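Phosphodiesterase (Candida albicans, PDB 6CPU) belongs to the phosphodiesterases of the HD superfamily, mostly helical proteins, and carries zinc and magnesium ions. Local coordinates at residues M1-I12 with V44-T52. Numbering follows the deposited sequence.
Sequences MAEVLSLVDLEI and VPIVIIFPT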
loop_
_atom_site.group_PDB
_atom_site.type_symbol
_atom_site.label_atom_id
_atom_site.label_comp_id
_atom_site.label_asym_id
_atom_site.label_seq_id
_atom_site.Cartn_x
_atom_site.Cartn_y
_atom_site.Cartn_z
ATOM N N MET A 1 29.083 7.256 -2.034
ATOM C CA MET A 1 28.153 6.952 -3.171
ATOM C C MET A 1 27.162 5.793 -2.908
ATOM O O MET A 1 25.961 6.012 -2.912
ATOM C CB MET A 1 28.943 6.704 -4.460
ATOM C CG MET A 1 28.513 7.620 -5.590
ATOM S SD MET A 1 29.619 7.705 -7.003
ATOM C CE MET A 1 30.334 6.064 -7.047
ATOM N N ALA A 2 27.652 4.573 -2.705
ATOM C CA ALA A 2 26.775 3.408 -2.534
ATOM C C ALA A 2 26.796 2.842 -1.116
ATOM O O ALA A 2 27.783 2.975 -0.388
ATOM C CB ALA A 2 27.159 2.318 -3.507
ATOM N N GLU A 3 25.689 2.217 -0.733
ATOM C CA GLU A 3 25.656 1.355 0.429
ATOM C C GLU A 3 26.064 -0.024 -0.060
ATOM O O GLU A 3 25.451 -0.568 -0.984
ATOM C CB GLU A 3 24.260 1.312 1.056
ATOM C CG GLU A 3 24.114 0.238 2.130
ATOM C CD GLU A 3 22.869 0.398 2.987
ATOM O OE1 GLU A 3 22.627 1.503 3.496
ATOM O OE2 GLU A 3 22.131 -0.594 3.172
ATOM N N VAL A 4 27.098 -0.597 0.549
ATOM C CA VAL A 4 27.629 -1.874 0.106
ATOM C C VAL A 4 27.318 -2.931 1.155
ATOM O O VAL A 4 27.582 -2.736 2.345
ATOM C CB VAL A 4 29.147 -1.813 -0.175
ATOM C CG1 VAL A 4 29.657 -3.177 -0.617
ATOM C CG2 VAL A 4 29.471 -0.752 -1.225
ATOM N N LEU A 5 26.725 -4.029 0.698
ATOM C CA LEU A 5 26.339 -5.149 1.539
ATOM C C LEU A 5 27.136 -6.324 1.031
ATOM O O LEU A 5 27.002 -6.693 -0.131
ATOM C CB LEU A 5 24.847 -5.423 1.406
ATOM C CG LEU A 5 23.926 -4.210 1.575
ATOM C CD1 LEU A 5 22.483 -4.658 1.482
ATOM C CD2 LEU A 5 24.149 -3.490 2.892
ATOM N N SER A 6 27.994 -6.894 1.878
ATOM C CA SER A 6 28.913 -7.932 1.430
ATOM C C SER A 6 28.825 -9.239 2.205
ATOM O O SER A 6 28.685 -9.256 3.432
ATOM C CB SER A 6 30.353 -7.420 1.494
ATOM O OG SER A 6 31.236 -8.422 1.030
ATOM N N LEU A 7 28.939 -10.334 1.465
ATOM C CA LEU A 7 29.016 -11.664 2.033
ATOM C C LEU A 7 30.456 -12.175 2.017
ATOM O O LEU A 7 30.712 -13.292 2.447
ATOM C CB LEU A 7 28.120 -12.624 1.256
ATOM C CG LEU A 7 26.614 -12.465 1.502
ATOM C CD1 LEU A 7 25.807 -13.306 0.525
ATOM C CD2 LEU A 7 26.274 -12.839 2.938
ATOM N N VAL A 8 31.379 -11.338 1.546
ATOM C CA VAL A 8 32.773 -11.729 1.320
ATOM C C VAL A 8 33.732 -10.606 1.728
ATOM O O VAL A 8 33.299 -9.528 2.132
ATOM C CB VAL A 8 33.008 -12.098 -0.163
ATOM C CG1 VAL A 8 32.188 -13.317 -0.555
ATOM C CG2 VAL A 8 32.687 -10.922 -1.073
ATOM N N ASP A 9 35.038 -10.859 1.599
ATOM C CA ASP A 9 36.076 -9.925 2.065
ATOM C C ASP A 9 36.303 -8.698 1.177
ATOM O O ASP A 9 36.764 -7.663 1.664
ATOM C CB ASP A 9 37.411 -10.659 2.217
ATOM C CG ASP A 9 37.312 -11.854 3.131
ATOM O OD1 ASP A 9 36.921 -11.676 4.306
ATOM O OD2 ASP A 9 37.616 -12.975 2.670
ATOM N N LEU A 10 36.005 -8.816 -0.115
ATOM C CA LEU A 10 36.311 -7.761 -1.083
ATOM C C LEU A 10 35.756 -6.388 -0.679
ATOM O O LEU A 10 34.627 -6.277 -0.205
ATOM C CB LEU A 10 35.782 -8.160 -2.464
ATOM C CG LEU A 10 35.875 -7.127 -3.598
ATOM C CD1 LEU A 10 37.320 -6.731 -3.891
ATOM C CD2 LEU A 10 35.201 -7.683 -4.847
ATOM N N GLU A 11 36.578 -5.357 -0.851
ATOM C CA GLU A 11 36.162 -3.979 -0.663
ATOM C C GLU A 11 36.267 -3.233 -1.991
ATOM O O GLU A 11 37.149 -3.520 -2.801
ATOM C CB GLU A 11 37.020 -3.305 0.406
ATOM C CG GLU A 11 36.706 -3.795 1.809
ATOM C CD GLU A 11 37.566 -3.141 2.875
ATOM O OE1 GLU A 11 37.816 -1.917 2.792
ATOM O OE2 GLU A 11 37.986 -3.859 3.809
ATOM N N ILE A 12 35.350 -2.290 -2.203
ATOM C CA ILE A 12 35.285 -1.490 -3.428
ATOM C C ILE A 12 35.196 -0.020 -3.026
ATOM O O ILE A 12 34.188 0.638 -3.281
ATOM C CB ILE A 12 34.087 -1.891 -4.329
ATOM C CG1 ILE A 12 32.764 -1.928 -3.543
ATOM C CG2 ILE A 12 34.321 -3.256 -4.959
ATOM C CD1 ILE A 12 31.549 -2.194 -4.407
ATOM N N VAL A 44 19.948 5.894 -2.296
ATOM C CA VAL A 44 21.331 5.605 -2.669
ATOM C C VAL A 44 21.365 4.237 -3.343
ATOM O O VAL A 44 20.563 3.354 -2.995
ATOM C CB VAL A 44 22.298 5.609 -1.454
ATOM C CG1 VAL A 44 22.450 7.026 -0.896
ATOM C CG2 VAL A 44 21.849 4.654 -0.366
ATOM N N PRO A 45 22.274 4.043 -4.304
ATOM C CA PRO A 45 22.382 2.707 -4.872
ATOM C C PRO A 45 22.927 1.735 -3.841
ATOM O O PRO A 45 23.747 2.130 -2.996
ATOM C CB PRO A 45 23.376 2.869 -6.015
ATOM C CG PRO A 45 23.505 4.325 -6.247
ATOM C CD PRO A 45 23.144 5.015 -4.978
ATOM N N ILE A 46 22.451 0.497 -3.901
ATOM C CA ILE A 46 22.916 -0.559 -3.027
ATOM C C ILE A 46 23.676 -1.573 -3.874
ATOM O O ILE A 46 23.169 -2.046 -4.903
ATOM C CB ILE A 46 21.760 -1.236 -2.280
ATOM C CG1 ILE A 46 21.119 -0.246 -1.301
ATOM C CG2 ILE A 46 22.243 -2.504 -1.553
ATOM C CD1 ILE A 46 19.835 -0.747 -0.688
ATOM N N VAL A 47 24.892 -1.901 -3.444
ATOM C CA VAL A 47 25.710 -2.924 -4.113
ATOM C C VAL A 47 25.788 -4.142 -3.208
ATOM O O VAL A 47 26.146 -4.016 -2.033
ATOM C CB VAL A 47 27.144 -2.427 -4.417
ATOM C CG1 VAL A 47 27.976 -3.543 -5.038
ATOM C CG2 VAL A 47 27.116 -1.205 -5.321
ATOM N N ILE A 48 25.415 -5.309 -3.728
ATOM C CA ILE A 48 25.552 -6.564 -2.982
ATOM C C ILE A 48 26.681 -7.397 -3.593
ATOM O O ILE A 48 26.666 -7.683 -4.780
ATOM C CB ILE A 48 24.243 -7.368 -2.931
ATOM C CG1 ILE A 48 23.122 -6.517 -2.323
ATOM C CG2 ILE A 48 24.419 -8.635 -2.101
ATOM C CD1 ILE A 48 21.778 -7.213 -2.271
ATOM N N ILE A 49 27.645 -7.778 -2.755
ATOM C CA ILE A 49 28.803 -8.572 -3.189
ATOM C C ILE A 49 28.615 -10.003 -2.716
ATOM O O ILE A 49 28.600 -10.275 -1.513
ATOM C CB ILE A 49 30.132 -7.997 -2.650
ATOM C CG1 ILE A 49 30.190 -6.485 -2.887
ATOM C CG2 ILE A 49 31.324 -8.670 -3.337
ATOM C CD1 ILE A 49 31.421 -5.810 -2.312
ATOM N N PHE A 50 28.434 -10.901 -3.681
ATOM C CA PHE A 50 28.352 -12.340 -3.436
ATOM C C PHE A 50 29.717 -12.997 -3.657
ATOM O O PHE A 50 30.598 -12.399 -4.279
ATOM C CB PHE A 50 27.350 -12.990 -4.393
ATOM C CG PHE A 50 25.931 -12.613 -4.130
ATOM C CD1 PHE A 50 25.177 -13.318 -3.204
ATOM C CD2 PHE A 50 25.343 -11.554 -4.807
ATOM C CE1 PHE A 50 23.856 -12.981 -2.956
ATOM C CE2 PHE A 50 24.020 -11.213 -4.564
ATOM C CZ PHE A 50 23.277 -11.932 -3.642
ATOM N N PRO A 51 29.895 -14.231 -3.148
ATOM C CA PRO A 51 31.101 -15.020 -3.471
ATOM C C PRO A 51 31.155 -15.391 -4.950
ATOM O O PRO A 51 30.105 -15.605 -5.566
ATOM C CB PRO A 51 30.946 -16.289 -2.622
ATOM C CG PRO A 51 29.872 -16.009 -1.634
ATOM C CD PRO A 51 29.006 -14.927 -2.200
ATOM N N THR A 52 32.363 -15.485 -5.511
ATOM C CA THR A 52 32.529 -15.845 -6.927
ATOM C C THR A 52 32.048 -17.271 -7.186
ATOM O O THR A 52 31.968 -18.092 -6.271
ATOM C CB THR A 52 33.994 -15.729 -7.404
ATOM O OG1 THR A 52 34.825 -16.604 -6.630
ATOM C CG2 THR A 52 34.507 -14.290 -7.291
#
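Five backbone hydrogen bonds join Glu3, Leu5 and Leu7 to the chain from Pro45 to Ile49. Glu3 N donates to Pro45 O (3.0 Å) and Leu5 N to Val47 O (2.8 Å, 174° at the hydrogen), while Glu3 O and Leu5 O accept from Val47 N and Ile49 N; Leu7 N to Ile49 O closes the series. Each bonded residue of 2-6 addresses two neighbours of its opposite number, the parallel pattern, and the strand axes are twisted by 21° against each other.

On the face of Val4 and Val47, Ile49 carries much of the packing. Its chi1 of -48° sets CG1 anti to the carbonyl carbon, and an extended chi2 carries CD1 on to Val4 CG1 (3.6 Å) and tip to tip with Ile12 CD1, whereas CG2 presses tightly on Val8 CG2 (3.5 Å). The chain beyond Ser6 folds back over this face, with Ile12 CD1 on Val47 CG1 (3.9 Å), and Ser6 OG, donating to Val8 O (2.6 Å), ties that turn. On the other face Leu5 CD1 meets Ile46 CG2 at 3.7 Å; just past the strand ends, Leu7 CD1 lies obliquely on the Phe50 ring at CD1 (3.8 Å).

Helix 25-34 packs on Leu5, Leu7 and Ile48, and helix 110-124 on Met1 and Val47; Glu3 OE2 makes a salt bridge to Lys35 NZ and a hydrogen bond to His31 NE2. Strands 16-21 and 100-103 flank this pair, making it the centre of a four-stranded parallel sheet with helices on both faces, a small alpha/beta arrangement at the N-terminus of a mostly helical phosphodiesterase.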